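Local coordinates for protein methylthioribose-1-phosphate isomerase (Saccharomyces cerevisiae, PDB 1W2W) that catalyses the interconversion of 5-methylthioribose 1-phosphate and 5-methylthioribulose 1-phosphate in the methionine salvage pathway, the chain here being the N-terminal half of the enzyme, at residues Lys19-Leu24 and Thr30-Ile35; Val7-Arg10 and Val16-Lys19; Gln49-Pro54 and Ile180-Ser185. One frame throughout, in Å; residues are numbered along the deposited sequence.

Overall arrangement
Contacts 1 and 2 share Lys19 and strand 17-21, the middle strand of a three-stranded antiparallel sheet, and pair it with strands 32-34 and 6-9 respectively. Both are partly buried, with apolar side chains turned to helix 53-73 and a mixed face, with the Lys19-Tyr32-Leu21 stack, Val7, Asp9 and Ser17, on the other side; both are held chiefly by backbone hydrogen bonds. Contact 3 differs in kind: it is buried, has neither sheet pairing nor an apolar core, and joins loops far apart in sequence through an arginine that also holds a sulfate. It touches contact 1 through Gln49, Val50 and Arg51, whereas contact 2 stays about 7 Å from it between nearest atoms.

Contact 1: residues Lys19-Leu24 and Thr30-Ile35; sequences KVLDQL and TKYVPI
Lys19 and Leu21 hold the ring of Tyr32 between them. The lysine chain runs extended over one face, with CE 3.7 Å from the Tyr32 ring centroid and almost on the ring normal, a CH-pi contact; NZ lies beyond it over the same face, 4.4 Å from that centroid, and adds a cation-pi interaction. Over the opposite face comes Leu21 CD2, displaced toward the rim and 3.5 Å from Tyr32 CE1. The same methyl also meets Thr30 CG2. With chi1 at 69°, Lys19 CG sits between its backbone N and carbonyl carbon, which starts the chain off toward the ring. Across the sheet from this aromatic layer, Val20 CG2 packs on Val33 CB at 3.9 Å, and Val20 CG1 meets Ile35 CG1 where the two side chains cross at about a right angle.

The backbones form a beta hairpin of strands 17-21 and 32-34. Val20 and Val33 are its hydrogen-bonded pair, bonded N to O in both directions, while Lys19-Pro34 and Leu21-Tyr32 are non-hydrogen-bonded pairs. Asp22 N continues the pairing past the strand end, donating to Lys31 O at 2.8 Å nearly along the C=O axis, and a water takes over next, giving a hydrogen to Asp22 O and accepting one from Lys31 N.

Asp22 shapes the turn that follows: its OD1 accepts from Leu24 N at 3.0 Å, an Asx turn, and its OD2 is bound by Gln49 NE2. Farther out, Val59 of helix 53-73 covers Val20 and Ile35, and Val44 of helix 38-46 packs on Val33 and Ile35. On the aromatic side, Val7 of strand 6-9 touches both Lys19 and Tyr32.

Contact 2: residues Val7-Arg10 and Val16-Lys19; sequences VFDR and VSVK
Phe8 brings the edge of its ring against Val16, and this is the tight part of the pairing: CE1 of Phe8 lies 3.6 Å from Val16 CB, which sits near the ring plane. Ser17 O reaches the same edge at CD1 of Phe8, and Val18 CG2 approaches that carbon obliquely at 4.0 Å. Phe8 CG lies anti to the backbone N (chi1 172°), which carries the ring toward Val16 instead of leaving it over its direct partner, Val18. One face of the ring is covered by Arg10 CB. Leu62 of helix 53-73 packs on Phe8 and Val18, and Ile144 of helix 129-168 touches Phe8 and Arg10, so helices pack against this side of the sheet. Arg10 itself reaches Asp145 in a salt bridge.

The other side, with Val7, Asp9, Ser17 and Lys19, is more polar and more exposed to solvent. Val7 CB rests on Lys19 CG at 3.9 Å, but Asp9 and Ser17 share no side-chain bond: Asp9 OD1 turns to Ser11 OG. Ser17 OG is instead linked through a water to Val7 O, which also accepts from Lys19 N.

Four backbone hydrogen bonds tie the strands, two in each of the hydrogen-bonded pairs Val7-Lys19 and Asp9-Ser17. Val7 N to Lys19 O is short and straight, 2.8 Å with 168° at the hydrogen, whereas Ser17 N to Asp9 O stretches to 3.2 Å near the connecting loop. The arrangement is an antiparallel beta hairpin, strands 6-9 and 17-21, forming one edge and the centre of the three-stranded sheet.

Contact 3: residues Gln49-Pro54 and Ile180-Ser185; sequences QVRGAP and ICNTGS. With SO4 (sulfate ion), chain I.
Arg51 meets Asn182 end-on, the two side chains crossing at about a right angle and the guanidinium and amide planes 64° apart. The site binds an anion in this member of the eIF-2B alpha/beta/delta family, where the loop leading into helix 53-73 faces the loop after strand 174-179. Two nitrogens grip two separate oxygens: NH2 of Arg51 donates to Asn182 O at 2.9 Å, in the guanidinium plane, and NH1 of Arg51 donates to Asn182 OD1 at 3.0 Å, with that oxygen tilted 18° out of the plane. Asn182 CG lies anti to its backbone N (chi1 174°), which sets the amide beside the backbone carbonyl, where OD1 and O can both meet the guanidinium. Gln23 OE1 also accepts from NH1, and Asn182 ND2 bonds an acidic side chain of another chain.

Another edge of the guanidinium faces the sulfate, probably from the crystallisation liquor. The arginine bends at chi2 and chi3, curling NE round to donate to SO4 O3 at 2.9 Å; NH2 adds a longer bond to that oxygen. With an alanine at Arg51, both Asn182 oxygens would probably lose these donors, and the sulfate its NE and NH2 partners. Arg106 of another chain also binds the sulfate, consistent with a place for the substrate phosphate where this N-terminal piece meets another chain. Cys181, predicted to stabilise the transition state, lies alongside, its SG accepting a weak bond from Asn182 N. Gly52, at the N-cap position of helix 53-73, adds its backbone N to SO4 O1 at 2.9 Å, nearly straight at 169°.

Contact 1: residues Lys19-Leu24 and Thr30-Ile35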
loop_
_atom_site.group_PDB
_atom_site.type_symbol
_atom_site.label_atom_id
_atom_site.label_comp_id
_atom_site.label_asym_id
_atom_site.label_seq_id
_atom_site.Cartn_x
_atom_site.Cartn_y
_atom_site.Cartn_z
ATOM N N LYS A 19 -15.204 -24.393 14.445
ATOM C CA LYS A 19 -15.135 -24.011 13.032
ATOM C C LYS A 19 -14.581 -22.588 12.970
ATOM O O LYS A 19 -14.728 -21.837 13.926
ATOM C CB LYS A 19 -16.506 -24.125 12.346
ATOM C CG LYS A 19 -17.549 -23.116 12.807
ATOM C CD LYS A 19 -18.914 -23.434 12.198
ATOM C CE LYS A 19 -19.915 -22.318 12.465
ATOM N NZ LYS A 19 -21.290 -22.709 12.033
ATOM N N VAL A 20 -13.931 -22.211 11.876
ATOM C CA VAL A 20 -13.299 -20.895 11.816
ATOM C C VAL A 20 -13.694 -20.151 10.546
ATOM O O VAL A 20 -13.934 -20.753 9.493
ATOM C CB VAL A 20 -11.767 -20.981 11.902
ATOM C CG1 VAL A 20 -11.327 -21.612 13.226
ATOM C CG2 VAL A 20 -11.206 -21.748 10.696
ATOM N N LEU A 21 -13.777 -18.831 10.639
ATOM C CA LEU A 21 -14.082 -18.040 9.456
ATOM C C LEU A 21 -12.888 -18.099 8.525
ATOM O O LEU A 21 -11.757 -17.987 8.975
ATOM C CB LEU A 21 -14.306 -16.583 9.850
ATOM C CG LEU A 21 -15.712 -16.138 10.235
ATOM C CD1 LEU A 21 -15.675 -14.644 10.481
ATOM C CD2 LEU A 21 -16.715 -16.498 9.145
ATOM N N ASP A 22 -13.136 -18.245 7.228
ATOM C CA ASP A 22 -12.040 -18.144 6.270
ATOM C C ASP A 22 -11.737 -16.666 6.013
ATOM O O ASP A 22 -12.435 -15.983 5.238
ATOM C CB ASP A 22 -12.416 -18.835 4.964
ATOM C CG ASP A 22 -11.244 -18.951 4.020
ATOM O OD1 ASP A 22 -10.283 -18.154 4.165
ATOM O OD2 ASP A 22 -11.193 -19.819 3.118
ATOM N N GLN A 23 -10.693 -16.159 6.661
ATOM C CA GLN A 23 -10.444 -14.725 6.586
ATOM C C GLN A 23 -9.868 -14.280 5.257
ATOM O O GLN A 23 -9.771 -13.076 5.000
ATOM C CB GLN A 23 -9.559 -14.274 7.740
ATOM C CG GLN A 23 -10.212 -14.513 9.102
ATOM C CD GLN A 23 -9.393 -13.925 10.228
ATOM O OE1 GLN A 23 -8.958 -12.777 10.150
ATOM N NE2 GLN A 23 -9.166 -14.714 11.276
ATOM N N LEU A 24 -9.483 -15.233 4.415
ATOM C CA LEU A 24 -9.052 -14.897 3.069
ATOM C C LEU A 24 -10.228 -14.356 2.256
ATOM O O LEU A 24 -10.015 -13.593 1.320
ATOM C CB LEU A 24 -8.451 -16.111 2.344
ATOM C CG LEU A 24 -7.187 -16.774 2.903
ATOM C CD1 LEU A 24 -6.946 -18.044 2.103
ATOM C CD2 LEU A 24 -5.977 -15.847 2.786
ATOM N N THR A 30 -18.738 -15.103 3.733
ATOM C CA THR A 30 -18.643 -15.639 5.079
ATOM C C THR A 30 -18.678 -17.142 4.923
ATOM O O THR A 30 -19.735 -17.714 4.663
ATOM C CB THR A 30 -19.836 -15.139 5.926
ATOM O OG1 THR A 30 -19.582 -13.784 6.315
ATOM C CG2 THR A 30 -19.904 -15.869 7.265
ATOM N N LYS A 31 -17.521 -17.781 5.061
ATOM C CA LYS A 31 -17.429 -19.221 4.870
ATOM C C LYS A 31 -16.682 -19.847 6.043
ATOM O O LYS A 31 -15.627 -19.347 6.432
ATOM C CB LYS A 31 -16.674 -19.529 3.576
ATOM C CG LYS A 31 -16.226 -20.966 3.448
ATOM C CD LYS A 31 -16.236 -21.411 2.000
ATOM C CE LYS A 31 -15.663 -22.822 1.838
ATOM N NZ LYS A 31 -16.474 -23.853 2.566
ATOM N N TYR A 32 -17.219 -20.934 6.592
ATOM C CA TYR A 32 -16.579 -21.592 7.739
ATOM C C TYR A 32 -15.784 -22.826 7.363
ATOM O O TYR A 32 -16.172 -23.580 6.471
ATOM C CB TYR A 32 -17.602 -21.973 8.803
ATOM C CG TYR A 32 -18.169 -20.793 9.536
ATOM C CD1 TYR A 32 -17.451 -20.166 10.546
ATOM C CD2 TYR A 32 -19.425 -20.300 9.209
ATOM C CE1 TYR A 32 -17.975 -19.077 11.225
ATOM C CE2 TYR A 32 -19.957 -19.215 9.875
ATOM C CZ TYR A 32 -19.228 -18.611 10.876
ATOM O OH TYR A 32 -19.763 -17.534 11.531
ATOM N N VAL A 33 -14.665 -23.027 8.053
ATOM C CA VAL A 33 -13.811 -24.189 7.842
ATOM C C VAL A 33 -13.847 -25.018 9.128
ATOM O O VAL A 33 -13.476 -24.536 10.200
ATOM C CB VAL A 33 -12.358 -23.778 7.549
ATOM C CG1 VAL A 33 -11.476 -24.998 7.384
ATOM C CG2 VAL A 33 -12.291 -22.885 6.293
ATOM N N PRO A 34 -14.304 -26.263 9.040
ATOM C CA PRO A 34 -14.342 -27.120 10.232
ATOM C C PRO A 34 -12.939 -27.486 10.681
ATOM O O PRO A 34 -12.057 -27.682 9.839
ATOM C CB PRO A 34 -15.089 -28.379 9.753
ATOM C CG PRO A 34 -14.875 -28.406 8.280
ATOM C CD PRO A 34 -14.810 -26.948 7.834
ATOM N N ILE A 35 -12.737 -27.581 11.996
ATOM C CA ILE A 35 -11.463 -28.051 12.523
ATOM C C ILE A 35 -11.666 -29.390 13.232
ATOM O O ILE A 35 -12.374 -29.456 14.227
ATOM C CB ILE A 35 -10.895 -27.023 13.522
ATOM C CG1 ILE A 35 -10.798 -25.631 12.879
ATOM C CG2 ILE A 35 -9.569 -27.510 14.106
ATOM C CD1 ILE A 35 -9.756 -25.496 11.758
HETATM O O HOH W 1 -15.222 -16.037 5.243
#

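Contact 2: residues Val7-Arg10 and Val16-Lys19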
loop_
_atom_site.group_PDB
_atom_site.type_symbol
_atom_site.label_atom_id
_atom_site.label_comp_id
_atom_site.label_asym_id
_atom_site.label_seq_id
_atom_site.Cartn_x
_atom_site.Cartn_y
_atom_site.Cartn_z
ATOM N N VAL A 7 -15.311 -20.158 16.110
ATOM C CA VAL A 7 -16.560 -20.511 16.769
ATOM C C VAL A 7 -16.341 -21.839 17.479
ATOM O O VAL A 7 -16.233 -22.889 16.832
ATOM C CB VAL A 7 -17.727 -20.592 15.787
ATOM C CG1 VAL A 7 -19.022 -20.941 16.533
ATOM C CG2 VAL A 7 -17.894 -19.246 15.060
ATOM N N PHE A 8 -16.296 -21.751 18.806
ATOM C CA PHE A 8 -15.943 -22.858 19.695
ATOM C C PHE A 8 -17.170 -23.223 20.524
ATOM O O PHE A 8 -17.538 -22.492 21.440
ATOM C CB PHE A 8 -14.795 -22.403 20.614
ATOM C CG PHE A 8 -14.454 -23.379 21.701
ATOM C CD1 PHE A 8 -14.560 -24.746 21.489
ATOM C CD2 PHE A 8 -14.016 -22.929 22.944
ATOM C CE1 PHE A 8 -14.243 -25.647 22.504
ATOM C CE2 PHE A 8 -13.693 -23.815 23.953
ATOM C CZ PHE A 8 -13.805 -25.180 23.736
ATOM N N ASP A 9 -17.824 -24.336 20.199
ATOM C CA ASP A 9 -18.943 -24.795 21.007
ATOM C C ASP A 9 -18.403 -25.749 22.066
ATOM O O ASP A 9 -18.027 -26.887 21.760
ATOM C CB ASP A 9 -19.950 -25.514 20.109
ATOM C CG ASP A 9 -21.176 -25.981 20.852
ATOM O OD1 ASP A 9 -21.239 -25.922 22.102
ATOM O OD2 ASP A 9 -22.152 -26.437 20.236
ATOM N N ARG A 10 -18.372 -25.268 23.305
ATOM C CA ARG A 10 -17.744 -25.982 24.409
ATOM C C ARG A 10 -18.779 -26.722 25.243
ATOM O O ARG A 10 -18.457 -27.302 26.283
ATOM C CB ARG A 10 -16.967 -24.986 25.271
ATOM C CG ARG A 10 -17.861 -24.087 26.123
ATOM C CD ARG A 10 -17.092 -23.168 27.066
ATOM N NE ARG A 10 -16.304 -22.183 26.329
ATOM C CZ ARG A 10 -15.433 -21.353 26.895
ATOM N NH1 ARG A 10 -15.234 -21.393 28.207
ATOM N NH2 ARG A 10 -14.761 -20.488 26.148
ATOM N N VAL A 16 -16.270 -31.333 21.773
ATOM C CA VAL A 16 -16.397 -29.927 21.377
ATOM C C VAL A 16 -16.486 -29.825 19.865
ATOM O O VAL A 16 -16.043 -30.727 19.149
ATOM C CB VAL A 16 -15.231 -29.047 21.883
ATOM C CG1 VAL A 16 -15.126 -29.088 23.400
ATOM C CG2 VAL A 16 -13.900 -29.428 21.229
ATOM N N SER A 17 -17.054 -28.729 19.369
ATOM C CA SER A 17 -16.935 -28.452 17.946
ATOM C C SER A 17 -16.232 -27.117 17.737
ATOM O O SER A 17 -16.332 -26.201 18.558
ATOM C CB SER A 17 -18.292 -28.519 17.243
ATOM O OG SER A 17 -19.089 -27.420 17.639
ATOM N N VAL A 18 -15.494 -27.037 16.640
ATOM C CA VAL A 18 -14.710 -25.849 16.335
ATOM C C VAL A 18 -14.862 -25.616 14.840
ATOM O O VAL A 18 -14.683 -26.538 14.050
ATOM C CB VAL A 18 -13.224 -26.063 16.704
ATOM C CG1 VAL A 18 -12.398 -24.846 16.331
ATOM C CG2 VAL A 18 -13.077 -26.380 18.193
ATOM N N LYS A 19 -15.204 -24.393 14.445
ATOM C CA LYS A 19 -15.135 -24.011 13.032
ATOM C C LYS A 19 -14.581 -22.588 12.970
ATOM O O LYS A 19 -14.728 -21.837 13.926
ATOM C CB LYS A 19 -16.506 -24.125 12.346
ATOM C CG LYS A 19 -17.549 -23.116 12.807
ATOM C CD LYS A 19 -18.914 -23.434 12.198
ATOM C CE LYS A 19 -19.915 -22.318 12.465
ATOM N NZ LYS A 19 -21.290 -22.709 12.033
HETATM O O HOH W 2 -18.406 -24.870 16.348
#

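Contact 3: residues Gln49-Pro54 and Ile180-Ser185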
loop_
_atom_site.group_PDB
_atom_site.type_symbol
_atom_site.label_atom_id
_atom_site.label_comp_id
_atom_site.label_asym_id
_atom_site.label_seq_id
_atom_site.Cartn_x
_atom_site.Cartn_y
_atom_site.Cartn_z
ATOM N N GLN A 49 -5.973 -18.626 6.583
ATOM C CA GLN A 49 -7.416 -18.634 6.698
ATOM C C GLN A 49 -7.817 -18.210 8.102
ATOM O O GLN A 49 -8.816 -17.521 8.266
ATOM C CB GLN A 49 -7.989 -20.014 6.394
ATOM C CG GLN A 49 -7.894 -20.393 4.929
ATOM C CD GLN A 49 -8.318 -21.825 4.710
ATOM O OE1 GLN A 49 -7.648 -22.738 5.183
ATOM N NE2 GLN A 49 -9.432 -22.027 4.009
ATOM N N VAL A 50 -7.034 -18.613 9.097
ATOM C CA VAL A 50 -7.061 -17.963 10.406
ATOM C C VAL A 50 -5.742 -17.213 10.527
ATOM O O VAL A 50 -4.675 -17.759 10.216
ATOM C CB VAL A 50 -7.135 -19.009 11.550
ATOM C CG1 VAL A 50 -7.091 -18.319 12.910
ATOM C CG2 VAL A 50 -8.402 -19.855 11.440
ATOM N N ARG A 51 -5.793 -15.961 10.977
ATOM C CA ARG A 51 -4.554 -15.254 11.262
ATOM C C ARG A 51 -4.801 -14.255 12.378
ATOM O O ARG A 51 -5.913 -14.177 12.908
ATOM C CB ARG A 51 -3.965 -14.594 10.005
ATOM C CG ARG A 51 -4.988 -14.047 8.991
ATOM C CD ARG A 51 -5.913 -12.979 9.569
ATOM N NE ARG A 51 -5.141 -11.909 10.202
ATOM C CZ ARG A 51 -5.618 -11.038 11.085
ATOM N NH1 ARG A 51 -6.888 -11.085 11.459
ATOM N NH2 ARG A 51 -4.809 -10.107 11.596
ATOM N N GLY A 52 -3.772 -13.515 12.765
ATOM C CA GLY A 52 -3.840 -12.807 14.031
ATOM C C GLY A 52 -3.183 -13.629 15.121
ATOM O O GLY A 52 -3.532 -14.792 15.328
ATOM N N ALA A 53 -2.224 -13.034 15.824
ATOM C CA ALA A 53 -1.373 -13.846 16.698
ATOM C C ALA A 53 -2.136 -14.714 17.713
ATOM O O ALA A 53 -1.899 -15.928 17.788
ATOM C CB ALA A 53 -0.317 -12.991 17.400
ATOM N N PRO A 54 -3.027 -14.121 18.510
ATOM C CA PRO A 54 -3.787 -14.927 19.467
ATOM C C PRO A 54 -4.747 -15.902 18.805
ATOM O O PRO A 54 -4.850 -17.028 19.291
ATOM C CB PRO A 54 -4.522 -13.885 20.323
ATOM C CG PRO A 54 -3.730 -12.592 20.084
ATOM C CD PRO A 54 -3.355 -12.685 18.619
ATOM N N ILE A 180 -3.008 -0.238 12.273
ATOM C CA ILE A 180 -2.486 -1.034 11.161
ATOM C C ILE A 180 -2.927 -2.475 11.377
ATOM O O ILE A 180 -3.149 -2.903 12.519
ATOM C CB ILE A 180 -0.930 -0.956 11.121
ATOM C CG1 ILE A 180 -0.356 -1.544 9.818
ATOM C CG2 ILE A 180 -0.316 -1.621 12.363
ATOM C CD1 ILE A 180 1.173 -1.322 9.667
ATOM N N CYS A 181 -3.056 -3.206 10.275
ATOM C CA CYS A 181 -3.358 -4.638 10.300
ATOM C C CYS A 181 -4.766 -4.873 10.847
ATOM O O CYS A 181 -5.634 -3.992 10.756
ATOM C CB CYS A 181 -2.322 -5.429 11.110
ATOM S SG CYS A 181 -2.181 -7.174 10.595
ATOM N N ASN A 182 -4.977 -6.063 11.400
ATOM C CA ASN A 182 -6.232 -6.372 12.069
ATOM C C ASN A 182 -5.934 -6.965 13.442
ATOM O O ASN A 182 -5.239 -7.985 13.567
ATOM C CB ASN A 182 -7.128 -7.307 11.239
ATOM C CG ASN A 182 -8.369 -7.740 12.016
ATOM O OD1 ASN A 182 -8.402 -8.827 12.607
ATOM N ND2 ASN A 182 -9.377 -6.875 12.056
ATOM N N THR A 183 -6.468 -6.310 14.466
ATOM C CA THR A 183 -6.222 -6.720 15.842
ATOM C C THR A 183 -7.528 -6.815 16.621
ATOM O O THR A 183 -7.534 -6.664 17.847
ATOM C CB THR A 183 -5.288 -5.726 16.539
ATOM O OG1 THR A 183 -5.862 -4.411 16.478
ATOM C CG2 THR A 183 -3.954 -5.628 15.790
ATOM N N GLY A 184 -8.626 -7.071 15.916
ATOM C CA GLY A 184 -9.938 -7.009 16.543
ATOM C C GLY A 184 -10.463 -8.385 16.928
ATOM O O GLY A 184 -9.705 -9.275 17.305
ATOM N N SER A 185 -11.775 -8.553 16.831
ATOM C CA SER A 185 -12.383 -9.853 17.103
ATOM C C SER A 185 -11.959 -10.874 16.060
ATOM O O SER A 185 -11.961 -12.075 16.333
ATOM C CB SER A 185 -13.905 -9.709 17.138
ATOM O OG SER A 185 -14.271 -8.784 18.151
HETATM S S SO4 I . -1.108 -11.839 10.669
HETATM O O1 SO4 I . -1.310 -13.107 11.379
HETATM O O2 SO4 I . -0.040 -12.030 9.686
HETATM O O3 SO4 I . -2.324 -11.476 9.965
HETATM O O4 SO4 I . -0.708 -10.819 11.630
#